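Local coordinates for putative alpha-L-fucosidase (PDB 3GZA), which probably hydrolyses alpha-L-fucosides as a glycoside hydrolase family 29 enzyme, with a TIM-barrel domain followed by a beta-sandwich domain, at residues A390-K395 with V416-L421; L358-G363 with F437-V442; Y28-F33 with T84-W89; A80-G85 with G126-I131. One frame throughout, in Å; residues are numbered along the deposited sequence. Where two conformers were deposited one is given.

Contact 1 (A390-K395 with V416-L421); sequences AKVNGK and VEATAL
Lys391 is gripped through both its N and its O by the corner that the chain turns at Thr419. Its N gives a nearly straight hydrogen bond to Ala420 O (2.9 Å). Its O in turn receives the Thr419 N-H at 3.0 Å, and also a CA-H...O contact from Ala418 CA. Inward, the methyl of Ala390 meets Leu421 CD2 at 3.5 Å and Val416 CG2 at 3.7 Å, and the Val392 and Val416 side chains cross at about a right angle, with Val392 CG2 3.9 Å from Val416 CB. Outward, Lys391 CD passes 3.4 Å from Thr419 OG1. That hydroxyl sits between its own backbone N and carbonyl carbon (chi1 56°), where it shares a hydrogen bond with a water that accepts from Gly394 N. A second water links Asn393 N to Glu417 O.

Behind this shell, a type I' turn from Val392 to Lys395 closes the hairpin of strands 383-392 and 395-402. The corner at Thr419 carries the chain from strand 409-418 in one sheet of the sandwich to strand 420-428 in the other. Backbone bonds and two waters thus serve the corner's polar groups, though Ala420 N is buried without a partner in the model, while alanine, valine and leucine methyls pack on the apolar side.

Contact 2 (L358-G363 with F437-V442); sequences LTLKLG and FSAYSV
Leu360 and Phe437 form the dense centre of this contact, which holds no hydrogen bond between the two segments. In the conformer described, one of two modelled, Leu360 lays CD2 over one face of the Phe437 ring, and its CB comes within 3.9 Å of Phe437 CE2. The same CD2 reaches on to Ala439, 3.6 Å from Ala439 CB and close to the backbone N. Phe437 points its ring at the opposing strand because CG is anti to the backbone N (chi1 171°). Beside it, Leu358 CB approaches Phe437 CD2 at 4.2 Å, and Leu358 O lies 3.7 Å from Phe437 CE2. An alanine in place of Phe437 would probably open a gap between the sheets and leave Leu360 CD2 and CB, and Leu358 CB, without the ring they pack on.

Packing thins toward the end of the strand, where Leu362 CD2 meets Ala439 CB at 4.1 Å. On the outer face, Thr359 points away from the second strand and Lys361 is exposed, modelled only as far as CG. Ser438, on the other strand, also points away but is buried, its OG hydrogen-bonded to Asn436 OD1. Leu421 and Leu423 of strand 420-428 touch the Phe437 ring, and Ile351 flanks both Phe437 and Leu360.

Strands 358-362 and 437-440 approach to 8.2 Å at 33°, too far apart for backbone pairing; they belong to different antiparallel sheets. Two such sheets packed face to face through apolar side chains make a beta sandwich, consistent with the F5/8 type C fold.

Contact 3 (Y28-F33 with T84-W89); sequences YDLHVF and TGFGLW. With NA (sodium ion), chain G.
The Phe86 ring carries Leu30 CD2 over the centre of one face, a CH-pi contact of 3.7 Å to the ring centroid lying 11° off the normal; Tyr96 meets this ring edge-to-face. The His31 imidazole is touched at its edge by Thr84 CG2 (4.1 Å from His31 CD2), with a water in its plane at ND1, while Tyr38 stacks on it. Leu88 CD1 comes to the edge of the Tyr28 ring and packs on Tyr28 CB.

Both segments are loops that follow neighbouring parallel strands of the TIM barrel, 22-26 and 75-79. They are fastened by the Asp29 carboxylate. Its OD1 accepts a hydrogen bond from Thr84 OG1 at 2.7 Å through the syn lone pair and the Leu30 N-H at 2.6 Å on the anti side, 25° out of the carboxylate plane. OD2 receives a weak bond from Thr84 N and a firmer one from a water at 2.8 Å, which also donates to Phe86 O. An alanine in place of Asp29 would probably leave Thr84 OG1 and Leu30 N without their shared acceptor and remove this polar tie between the two loops.

Thr84 OG1 also accepts from Phe86 N at 3.0 Å in an ST turn. His31 O binds the sodium ion at 2.4 Å, with Asp34 and Ile36 completing the protein ligands; the water at His31 ND1 is another ligand of the ion.

Contact 4 (A80-G85 with G126-I131); sequences ATHETG and GIYIGI
Ala80, Thr81 and His82 meet Tyr128 and Gly130 in a loop-to-strand contact of backbone and side-chain groups at the carboxyl end of the TIM barrel. Strands 75-79 and 124-129 are parallel neighbours joined through helix 110-121 in a beta-alpha-beta crossover, and here their pairing runs on into the loop that follows the first of them. Ala80 N donates to Tyr128 O at 2.8 Å. Next, Gly130 N donates to Thr81 OG1 at 2.8 Å and only weakly to Thr81 O. With chi1 at 62°, the Thr81 hydroxyl is turned toward Gly130 N. The chains come so close that a beta carbon on Gly130 would run into His82 O; instead Gly130 CA makes a CA-H...O contact with that oxygen. On the side toward helix 148-171, Ala80 CB rests on Ile127 CG2 at 3.7 Å.

The Tyr128 ring has Thr81 O at its edge and in its plane, 3.6 Å from Tyr128 CD1. Trp180 and His27 also meet the ring, and a bound ethanediol and a buffer molecule lie nearby, consistent with a pocket at this end of the barrel. His82 and Tyr128 lie rim to rim, their planes 25° apart, and Tyr128 OH comes to the edge of the imidazole, 3.4 Å from His82 CD2.

In the fold
The four contacts form two clusters in two domains. Contacts 3 and 4 come first along the chain, their centres 9 Å apart at the carboxyl end of the TIM barrel; they share Thr84 and Gly85, and Leu88 N probably bonds to Ala80 O, so the loop after strand 75-79 joins the loop after strand 22-26 to the end of strand 124-129. Contacts 1 and 2, with centres 10 Å apart, belong to the C-terminal sandwich. Contact 1 is nested within the chain closed by contact 2, and strands 420-428 and 357-362 pair between them. Centres of contacts in different clusters lie about 45 to 57 Å apart, so the sandwich contacts stand well away from the barrel contacts.

Contact 1 (A390-K395 with V416-L421)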
loop_
_atom_site.group_PDB
_atom_site.type_symbol
_atom_site.label_atom_id
_atom_site.label_comp_id
_atom_site.label_asym_id
_atom_site.label_seq_id
_atom_site.Cartn_x
_atom_site.Cartn_y
_atom_site.Cartn_z
ATOM N N ALA A 390 -27.688 -55.808 16.401
ATOM C CA ALA A 390 -29.079 -55.750 15.969
ATOM C C ALA A 390 -29.734 -57.061 16.342
ATOM O O ALA A 390 -29.124 -58.134 16.208
ATOM C CB ALA A 390 -29.163 -55.531 14.459
ATOM N N LYS A 391 -30.952 -56.974 16.861
ATOM C CA LYS A 391 -31.726 -58.183 17.204
ATOM C C LYS A 391 -32.490 -58.571 15.954
ATOM O O LYS A 391 -33.467 -57.924 15.594
ATOM C CB LYS A 391 -32.657 -57.936 18.394
ATOM C CG LYS A 391 -33.378 -59.195 18.853
ATOM C CD LYS A 391 -34.369 -58.932 19.984
ATOM C CE LYS A 391 -33.782 -59.132 21.370
ATOM N NZ LYS A 391 -33.718 -60.574 21.747
ATOM N N VAL A 392 -32.041 -59.659 15.321
ATOM C CA VAL A 392 -32.553 -60.131 14.044
ATOM C C VAL A 392 -33.059 -61.566 14.219
ATOM O O VAL A 392 -32.300 -62.469 14.595
ATOM C CB VAL A 392 -31.446 -60.069 12.976
ATOM C CG1 VAL A 392 -31.953 -60.588 11.647
ATOM C CG2 VAL A 392 -30.897 -58.638 12.842
ATOM N N ASN A 393 -34.354 -61.763 13.990
ATOM C CA ASN A 393 -35.001 -63.046 14.221
ATOM C C ASN A 393 -34.815 -63.528 15.658
ATOM O O ASN A 393 -34.596 -64.726 15.903
ATOM C CB ASN A 393 -34.518 -64.098 13.225
ATOM C CG ASN A 393 -34.846 -63.730 11.811
ATOM O OD1 ASN A 393 -35.983 -63.370 11.502
ATOM N ND2 ASN A 393 -33.858 -63.823 10.928
ATOM N N GLY A 394 -34.907 -62.584 16.593
ATOM C CA GLY A 394 -34.761 -62.858 18.017
ATOM C C GLY A 394 -33.348 -63.104 18.520
ATOM O O GLY A 394 -33.167 -63.433 19.701
ATOM N N LYS A 395 -32.346 -62.945 17.661
ATOM C CA LYS A 395 -30.963 -63.191 18.044
ATOM C C LYS A 395 -30.131 -61.979 17.734
ATOM O O LYS A 395 -30.235 -61.410 16.656
ATOM C CB LYS A 395 -30.392 -64.392 17.288
ATOM N N VAL A 416 -30.442 -54.672 7.935
ATOM C CA VAL A 416 -30.949 -55.848 8.609
ATOM C C VAL A 416 -32.377 -55.565 9.056
ATOM O O VAL A 416 -32.739 -54.415 9.266
ATOM C CB VAL A 416 -30.099 -56.247 9.855
ATOM C CG1 VAL A 416 -28.713 -56.700 9.439
ATOM C CG2 VAL A 416 -30.030 -55.096 10.864
ATOM N N GLU A 417 -33.184 -56.619 9.147
ATOM C CA GLU A 417 -34.546 -56.526 9.636
ATOM C C GLU A 417 -34.417 -56.803 11.114
ATOM O O GLU A 417 -34.147 -57.948 11.516
ATOM C CB GLU A 417 -35.449 -57.561 8.957
ATOM C CG GLU A 417 -35.633 -57.305 7.487
ATOM C CD GLU A 417 -36.329 -55.985 7.217
ATOM O OE1 GLU A 417 -37.398 -55.724 7.819
ATOM O OE2 GLU A 417 -35.802 -55.211 6.396
ATOM N N ALA A 418 -34.649 -55.771 11.914
ATOM C CA ALA A 418 -34.383 -55.836 13.335
ATOM C C ALA A 418 -35.540 -55.382 14.199
ATOM O O ALA A 418 -36.361 -54.595 13.776
ATOM C CB ALA A 418 -33.122 -54.935 13.637
ATOM N N THR A 419 -35.576 -55.867 15.429
ATOM C CA THR A 419 -36.565 -55.398 16.394
ATOM C C THR A 419 -35.916 -54.470 17.434
ATOM O O THR A 419 -36.605 -53.791 18.185
ATOM C CB THR A 419 -37.263 -56.552 17.080
ATOM O OG1 THR A 419 -36.302 -57.418 17.691
ATOM C CG2 THR A 419 -38.088 -57.360 16.057
ATOM N N ALA A 420 -34.586 -54.419 17.465
ATOM C CA ALA A 420 -33.906 -53.612 18.433
ATOM C C ALA A 420 -32.449 -53.498 18.060
ATOM O O ALA A 420 -31.942 -54.313 17.308
ATOM C CB ALA A 420 -34.066 -54.243 19.825
ATOM N N LEU A 421 -31.809 -52.430 18.519
ATOM C CA LEU A 421 -30.362 -52.251 18.381
ATOM C C LEU A 421 -29.785 -52.128 19.770
ATOM O O LEU A 421 -30.466 -51.685 20.701
ATOM C CB LEU A 421 -29.994 -50.991 17.613
ATOM C CG LEU A 421 -30.289 -50.939 16.123
ATOM C CD1 LEU A 421 -29.634 -49.695 15.579
ATOM C CD2 LEU A 421 -29.781 -52.166 15.396
HETATM O O HOH W 1 -35.744 -59.887 16.166
HETATM O O HOH W 2 -35.997 -59.339 13.588
#

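Contact 2 (L358-G363 with F437-V442)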
loop_
_atom_site.group_PDB
_atom_site.type_symbol
_atom_site.label_atom_id
_atom_site.label_comp_id
_atom_site.label_asym_id
_atom_site.label_seq_id
_atom_site.Cartn_x
_atom_site.Cartn_y
_atom_site.Cartn_z
ATOM N N LEU A 358 -26.850 -49.442 26.035
ATOM C CA LEU A 358 -28.139 -48.820 25.711
ATOM C C LEU A 358 -28.821 -49.679 24.664
ATOM O O LEU A 358 -28.233 -50.011 23.642
ATOM C CB LEU A 358 -27.969 -47.401 25.170
ATOM C CG LEU A 358 -27.597 -46.319 26.175
ATOM C CD1 LEU A 358 -27.229 -45.028 25.469
ATOM C CD2 LEU A 358 -28.717 -46.102 27.177
ATOM N N THR A 359 -30.058 -50.066 24.949
ATOM C CA THR A 359 -30.832 -50.889 24.037
ATOM C C THR A 359 -31.926 -50.014 23.428
ATOM O O THR A 359 -32.693 -49.367 24.157
ATOM C CB THR A 359 -31.466 -52.087 24.750
ATOM O OG1 THR A 359 -30.447 -52.968 25.243
ATOM C CG2 THR A 359 -32.362 -52.878 23.800
ATOM N N LEU A 360 -31.971 -50.007 22.097
ATOM C CA LEU A 360 -32.949 -49.245 21.354
ATOM C C LEU A 360 -34.026 -50.199 20.803
ATOM O O LEU A 360 -33.758 -50.993 19.918
ATOM C CB LEU A 360 -32.220 -48.485 20.235
ATOM C CG LEU A 360 -32.987 -47.480 19.392
ATOM C CD1 LEU A 360 -33.584 -46.395 20.268
ATOM C CD2 LEU A 360 -32.066 -46.891 18.353
ATOM N N LYS A 361 -35.227 -50.127 21.364
ATOM C CA LYS A 361 -36.334 -50.944 20.873
ATOM C C LYS A 361 -36.864 -50.190 19.656
ATOM O O LYS A 361 -36.939 -48.948 19.669
ATOM C CB LYS A 361 -37.406 -51.119 21.941
ATOM C CG LYS A 361 -36.976 -51.971 23.112
ATOM N N LEU A 362 -37.179 -50.914 18.583
ATOM C CA LEU A 362 -37.627 -50.249 17.357
ATOM C C LEU A 362 -39.151 -50.135 17.199
ATOM O O LEU A 362 -39.615 -49.415 16.299
ATOM C CB LEU A 362 -37.018 -50.905 16.114
ATOM C CG LEU A 362 -35.502 -50.892 16.024
ATOM C CD1 LEU A 362 -35.098 -51.454 14.690
ATOM C CD2 LEU A 362 -34.948 -49.480 16.207
ATOM N N GLY A 363 -39.920 -50.807 18.050
ATOM C CA GLY A 363 -41.383 -50.741 17.996
ATOM C C GLY A 363 -41.995 -51.864 17.176
ATOM O O GLY A 363 -43.075 -52.379 17.507
ATOM N N PHE A 437 -28.306 -42.073 20.866
ATOM C CA PHE A 437 -28.079 -43.362 20.208
ATOM C C PHE A 437 -29.372 -43.526 19.399
ATOM O O PHE A 437 -30.447 -43.694 19.960
ATOM C CB PHE A 437 -27.777 -44.522 21.153
ATOM C CG PHE A 437 -27.756 -45.870 20.471
ATOM C CD1 PHE A 437 -27.083 -46.055 19.266
ATOM C CD2 PHE A 437 -28.385 -46.964 21.044
ATOM C CE1 PHE A 437 -27.059 -47.284 18.650
ATOM C CE2 PHE A 437 -28.353 -48.209 20.429
ATOM C CZ PHE A 437 -27.703 -48.360 19.210
ATOM N N SER A 438 -29.253 -43.405 18.082
ATOM C CA SER A 438 -30.416 -43.396 17.177
ATOM C C SER A 438 -30.250 -44.325 15.993
ATOM O O SER A 438 -29.153 -44.523 15.521
ATOM C CB SER A 438 -30.641 -41.997 16.615
ATOM O OG SER A 438 -30.952 -41.055 17.618
ATOM N N ALA A 439 -31.360 -44.848 15.497
ATOM C CA ALA A 439 -31.370 -45.764 14.348
ATOM C C ALA A 439 -32.115 -45.151 13.182
ATOM O O ALA A 439 -33.109 -44.438 13.386
ATOM C CB ALA A 439 -32.014 -47.093 14.724
ATOM N N TYR A 440 -31.643 -45.463 11.974
ATOM C CA TYR A 440 -32.224 -44.979 10.735
ATOM C C TYR A 440 -32.279 -46.033 9.663
ATOM O O TYR A 440 -31.500 -46.969 9.655
ATOM C CB TYR A 440 -31.389 -43.824 10.143
ATOM C CG TYR A 440 -31.158 -42.708 11.110
ATOM C CD1 TYR A 440 -30.129 -42.765 11.999
ATOM C CD2 TYR A 440 -31.985 -41.590 11.127
ATOM C CE1 TYR A 440 -29.947 -41.750 12.908
ATOM C CE2 TYR A 440 -31.806 -40.588 12.000
ATOM C CZ TYR A 440 -30.795 -40.677 12.911
ATOM O OH TYR A 440 -30.596 -39.676 13.828
ATOM N N SER A 441 -33.222 -45.851 8.740
ATOM C CA SER A 441 -33.300 -46.679 7.547
ATOM C C SER A 441 -33.180 -45.710 6.380
ATOM O O SER A 441 -34.045 -44.862 6.189
ATOM C CB SER A 441 -34.598 -47.466 7.467
ATOM O OG SER A 441 -34.485 -48.367 6.401
ATOM N N VAL A 442 -32.117 -45.830 5.609
ATOM C CA VAL A 442 -31.871 -44.926 4.499
ATOM C C VAL A 442 -31.636 -45.702 3.220
ATOM O O VAL A 442 -30.780 -46.565 3.161
ATOM C CB VAL A 442 -30.650 -44.013 4.791
ATOM C CG1 VAL A 442 -30.313 -43.098 3.588
ATOM C CG2 VAL A 442 -30.904 -43.191 6.050
#

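Contact 3 (Y28-F33 with T84-W89)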
loop_
_atom_site.group_PDB
_atom_site.type_symbol
_atom_site.label_atom_id
_atom_site.label_comp_id
_atom_site.label_asym_id
_atom_site.label_seq_id
_atom_site.Cartn_x
_atom_site.Cartn_y
_atom_site.Cartn_z
ATOM N N TYR A 28 -12.107 -14.587 -1.391
ATOM C CA TYR A 28 -12.342 -13.509 -2.321
ATOM C C TYR A 28 -11.126 -12.588 -2.253
ATOM O O TYR A 28 -10.691 -12.239 -1.151
ATOM C CB TYR A 28 -13.630 -12.803 -1.913
ATOM C CG TYR A 28 -14.469 -12.164 -2.997
ATOM C CD1 TYR A 28 -14.801 -12.898 -4.107
ATOM C CD2 TYR A 28 -14.978 -10.897 -2.840
ATOM C CE1 TYR A 28 -15.639 -12.375 -5.065
ATOM C CE2 TYR A 28 -15.799 -10.353 -3.794
ATOM C CZ TYR A 28 -16.153 -11.114 -4.863
ATOM O OH TYR A 28 -17.019 -10.637 -5.814
ATOM N N ASP A 29 -10.547 -12.287 -3.383
ATOM C CA ASP A 29 -9.403 -11.404 -3.484
ATOM C C ASP A 29 -9.384 -10.861 -4.901
ATOM O O ASP A 29 -10.209 -11.240 -5.734
ATOM C CB ASP A 29 -8.123 -12.169 -3.073
ATOM C CG ASP A 29 -6.943 -11.267 -2.676
ATOM O OD1 ASP A 29 -6.914 -10.043 -3.051
ATOM O OD2 ASP A 29 -6.026 -11.817 -2.003
ATOM N N LEU A 30 -8.421 -9.969 -5.191
ATOM C CA LEU A 30 -8.453 -9.228 -6.468
ATOM C C LEU A 30 -8.428 -10.074 -7.727
ATOM O O LEU A 30 -9.042 -9.718 -8.746
ATOM C CB LEU A 30 -7.280 -8.235 -6.488
ATOM C CG LEU A 30 -7.273 -7.173 -5.386
ATOM C CD1 LEU A 30 -5.888 -6.477 -5.343
ATOM C CD2 LEU A 30 -8.433 -6.148 -5.554
ATOM N N HIS A 31 -7.703 -11.174 -7.706
ATOM C CA HIS A 31 -7.517 -12.020 -8.864
ATOM C C HIS A 31 -8.787 -12.765 -9.266
ATOM O O HIS A 31 -8.817 -13.337 -10.358
ATOM C CB HIS A 31 -6.365 -13.017 -8.651
ATOM C CG HIS A 31 -6.493 -13.834 -7.416
ATOM N ND1 HIS A 31 -7.362 -14.912 -7.310
ATOM C CD2 HIS A 31 -5.931 -13.682 -6.193
ATOM C CE1 HIS A 31 -7.266 -15.414 -6.095
ATOM N NE2 HIS A 31 -6.410 -14.689 -5.396
ATOM N N VAL A 32 -9.824 -12.795 -8.422
ATOM C CA VAL A 32 -11.094 -13.353 -8.870
ATOM C C VAL A 32 -11.649 -12.623 -10.105
ATOM O O VAL A 32 -12.383 -13.199 -10.938
ATOM C CB VAL A 32 -12.118 -13.324 -7.729
ATOM C CG1 VAL A 32 -13.544 -13.555 -8.218
ATOM C CG2 VAL A 32 -11.712 -14.313 -6.612
ATOM N N PHE A 33 -11.214 -11.362 -10.306
ATOM C CA PHE A 33 -11.737 -10.495 -11.351
ATOM C C PHE A 33 -10.843 -10.385 -12.575
ATOM O O PHE A 33 -11.138 -9.553 -13.513
ATOM C CB PHE A 33 -11.935 -9.094 -10.745
ATOM C CG PHE A 33 -12.885 -9.059 -9.581
ATOM C CD1 PHE A 33 -12.439 -9.419 -8.305
ATOM C CD2 PHE A 33 -14.203 -8.642 -9.782
ATOM C CE1 PHE A 33 -13.330 -9.375 -7.228
ATOM C CE2 PHE A 33 -15.106 -8.615 -8.767
ATOM C CZ PHE A 33 -14.682 -8.978 -7.489
ATOM N N THR A 84 -2.636 -11.290 -1.819
ATOM C CA THR A 84 -2.231 -10.089 -2.572
ATOM C C THR A 84 -1.837 -8.948 -1.653
ATOM O O THR A 84 -1.179 -8.018 -2.082
ATOM C CB THR A 84 -3.324 -9.569 -3.508
ATOM O OG1 THR A 84 -4.407 -9.016 -2.736
ATOM C CG2 THR A 84 -3.824 -10.671 -4.485
ATOM N N GLY A 85 -2.299 -9.035 -0.415
ATOM C CA GLY A 85 -2.191 -7.981 0.555
ATOM C C GLY A 85 -3.425 -7.108 0.635
ATOM O O GLY A 85 -3.479 -6.295 1.558
ATOM N N PHE A 86 -4.384 -7.238 -0.294
ATOM C CA PHE A 86 -5.539 -6.383 -0.337
ATOM C C PHE A 86 -6.488 -6.768 0.749
ATOM O O PHE A 86 -6.752 -7.953 0.937
ATOM C CB PHE A 86 -6.243 -6.584 -1.648
ATOM C CG PHE A 86 -7.333 -5.567 -1.914
ATOM C CD1 PHE A 86 -7.007 -4.262 -2.219
ATOM C CD2 PHE A 86 -8.648 -5.943 -1.878
ATOM C CE1 PHE A 86 -7.955 -3.327 -2.512
ATOM C CE2 PHE A 86 -9.627 -5.002 -2.151
ATOM C CZ PHE A 86 -9.280 -3.693 -2.461
ATOM N N GLY A 87 -7.079 -5.787 1.400
ATOM C CA GLY A 87 -8.016 -6.035 2.446
ATOM C C GLY A 87 -9.457 -5.633 2.149
ATOM O O GLY A 87 -9.718 -4.544 1.681
ATOM N N LEU A 88 -10.396 -6.520 2.455
ATOM C CA LEU A 88 -11.822 -6.332 2.165
ATOM C C LEU A 88 -12.592 -5.572 3.247
ATOM O O LEU A 88 -13.771 -5.840 3.498
ATOM C CB LEU A 88 -12.491 -7.683 1.893
ATOM C CG LEU A 88 -11.865 -8.513 0.764
ATOM C CD1 LEU A 88 -12.762 -9.762 0.551
ATOM C CD2 LEU A 88 -11.744 -7.693 -0.512
ATOM N N TRP A 89 -11.972 -4.563 3.851
ATOM C CA TRP A 89 -12.616 -3.747 4.861
ATOM C C TRP A 89 -12.063 -2.324 4.774
ATOM O O TRP A 89 -11.108 -2.066 4.037
ATOM C CB TRP A 89 -12.493 -4.350 6.280
ATOM C CG TRP A 89 -11.174 -4.210 6.997
ATOM C CD1 TRP A 89 -10.895 -3.355 8.018
ATOM C CD2 TRP A 89 -9.959 -4.958 6.771
ATOM N NE1 TRP A 89 -9.617 -3.552 8.457
ATOM C CE2 TRP A 89 -9.027 -4.524 7.715
ATOM C CE3 TRP A 89 -9.604 -6.000 5.922
ATOM C CZ2 TRP A 89 -7.719 -5.025 7.752
ATOM C CZ3 TRP A 89 -8.300 -6.540 5.991
ATOM C CH2 TRP A 89 -7.388 -6.036 6.901
HETATM NA NA NA G . -8.660 -15.399 -11.534
HETATM O O HOH W 3 -8.737 -9.893 -0.442
HETATM O O HOH W 4 -5.191 -10.187 0.156
HETATM O O HOH W 5 -8.907 -16.418 -9.307
HETATM O O HOH W 6 -11.042 -15.692 -11.519
HETATM O O HOH W 7 -6.100 -15.523 -11.394
#

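Contact 4 (A80-G85 with G126-I131)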
loop_
_atom_site.group_PDB
_atom_site.type_symbol
_atom_site.label_atom_id
_atom_site.label_comp_id
_atom_site.label_asym_id
_atom_site.label_seq_id
_atom_site.Cartn_x
_atom_site.Cartn_y
_atom_site.Cartn_z
ATOM N N ALA A 80 -10.573 -11.777 4.884
ATOM C CA ALA A 80 -10.345 -10.352 4.921
ATOM C C ALA A 80 -9.123 -9.959 4.118
ATOM O O ALA A 80 -9.109 -8.902 3.486
ATOM C CB ALA A 80 -10.209 -9.872 6.359
ATOM N N THR A 81 -8.086 -10.769 4.227
ATOM C CA THR A 81 -6.905 -10.730 3.333
ATOM C C THR A 81 -6.547 -12.190 3.002
ATOM O O THR A 81 -7.018 -13.138 3.666
ATOM C CB THR A 81 -5.637 -10.151 3.922
ATOM O OG1 THR A 81 -5.199 -10.966 5.053
ATOM C CG2 THR A 81 -5.838 -8.683 4.376
ATOM N N HIS A 82 -5.722 -12.353 1.968
ATOM C CA HIS A 82 -5.288 -13.651 1.538
ATOM C C HIS A 82 -3.820 -13.549 1.151
ATOM O O HIS A 82 -2.968 -13.579 2.042
ATOM C CB HIS A 82 -6.238 -14.288 0.521
ATOM C CG HIS A 82 -5.902 -15.698 0.209
ATOM N ND1 HIS A 82 -5.243 -16.056 -0.932
ATOM C CD2 HIS A 82 -6.107 -16.841 0.905
ATOM C CE1 HIS A 82 -5.056 -17.364 -0.944
ATOM N NE2 HIS A 82 -5.552 -17.872 0.179
ATOM N N GLU A 83 -3.487 -13.420 -0.145
ATOM C CA GLU A 83 -2.119 -13.362 -0.596
ATOM C C GLU A 83 -1.704 -12.073 -1.286
ATOM O O GLU A 83 -0.527 -11.777 -1.328
ATOM C CB GLU A 83 -1.846 -14.502 -1.587
ATOM C CG GLU A 83 -1.890 -15.910 -0.953
ATOM C CD GLU A 83 -2.019 -17.026 -1.977
ATOM O OE1 GLU A 83 -2.435 -16.763 -3.144
ATOM O OE2 GLU A 83 -1.795 -18.177 -1.594
ATOM N N THR A 84 -2.636 -11.290 -1.819
ATOM C CA THR A 84 -2.231 -10.089 -2.572
ATOM C C THR A 84 -1.837 -8.948 -1.653
ATOM O O THR A 84 -1.179 -8.018 -2.082
ATOM C CB THR A 84 -3.324 -9.569 -3.508
ATOM O OG1 THR A 84 -4.407 -9.016 -2.736
ATOM C CG2 THR A 84 -3.824 -10.671 -4.485
ATOM N N GLY A 85 -2.299 -9.035 -0.415
ATOM C CA GLY A 85 -2.191 -7.981 0.555
ATOM C C GLY A 85 -3.425 -7.108 0.635
ATOM O O GLY A 85 -3.479 -6.295 1.558
ATOM N N GLY A 126 -17.013 -15.594 11.277
ATOM C CA GLY A 126 -15.598 -15.605 11.572
ATOM C C GLY A 126 -14.825 -14.863 10.491
ATOM O O GLY A 126 -15.334 -14.583 9.438
ATOM N N ILE A 127 -13.546 -14.605 10.767
ATOM C CA ILE A 127 -12.704 -13.848 9.832
ATOM C C ILE A 127 -11.397 -14.592 9.597
ATOM O O ILE A 127 -10.756 -15.064 10.549
ATOM C CB ILE A 127 -12.446 -12.431 10.325
ATOM C CG1 ILE A 127 -13.756 -11.600 10.423
ATOM C CG2 ILE A 127 -11.522 -11.733 9.319
ATOM C CD1 ILE A 127 -13.632 -10.205 11.046
ATOM N N TYR A 128 -11.028 -14.727 8.339
ATOM C CA TYR A 128 -9.760 -15.320 7.930
ATOM C C TYR A 128 -8.825 -14.180 7.544
ATOM O O TYR A 128 -9.222 -13.225 6.831
ATOM C CB TYR A 128 -10.028 -16.258 6.759
ATOM C CG TYR A 128 -8.912 -16.906 5.976
ATOM C CD1 TYR A 128 -7.988 -16.169 5.243
ATOM C CD2 TYR A 128 -8.807 -18.290 5.941
ATOM C CE1 TYR A 128 -7.001 -16.786 4.514
ATOM C CE2 TYR A 128 -7.837 -18.906 5.196
ATOM C CZ TYR A 128 -6.920 -18.141 4.488
ATOM O OH TYR A 128 -5.967 -18.780 3.714
ATOM N N ILE A 129 -7.588 -14.297 7.971
ATOM C CA ILE A 129 -6.594 -13.249 7.725
ATOM C C ILE A 129 -5.340 -13.939 7.208
ATOM O O ILE A 129 -4.762 -14.779 7.894
ATOM C CB ILE A 129 -6.266 -12.498 9.051
ATOM C CG1 ILE A 129 -7.546 -11.975 9.701
ATOM C CG2 ILE A 129 -5.286 -11.319 8.742
ATOM C CD1 ILE A 129 -7.325 -11.361 11.103
ATOM N N GLY A 130 -4.892 -13.541 6.024
ATOM C CA GLY A 130 -3.665 -14.070 5.442
ATOM C C GLY A 130 -2.535 -13.084 5.688
ATOM O O GLY A 130 -2.554 -11.939 5.193
ATOM N N ILE A 131 -1.576 -13.457 6.521
ATOM C CA ILE A 131 -0.381 -12.657 6.818
ATOM C C ILE A 131 0.909 -13.331 6.341
ATOM O O ILE A 131 1.987 -12.753 6.413
ATOM C CB ILE A 131 -0.231 -12.372 8.352
ATOM C CG1 ILE A 131 0.033 -13.634 9.179
ATOM C CG2 ILE A 131 -1.455 -11.665 8.885
ATOM C CD1 ILE A 131 0.372 -13.299 10.573
#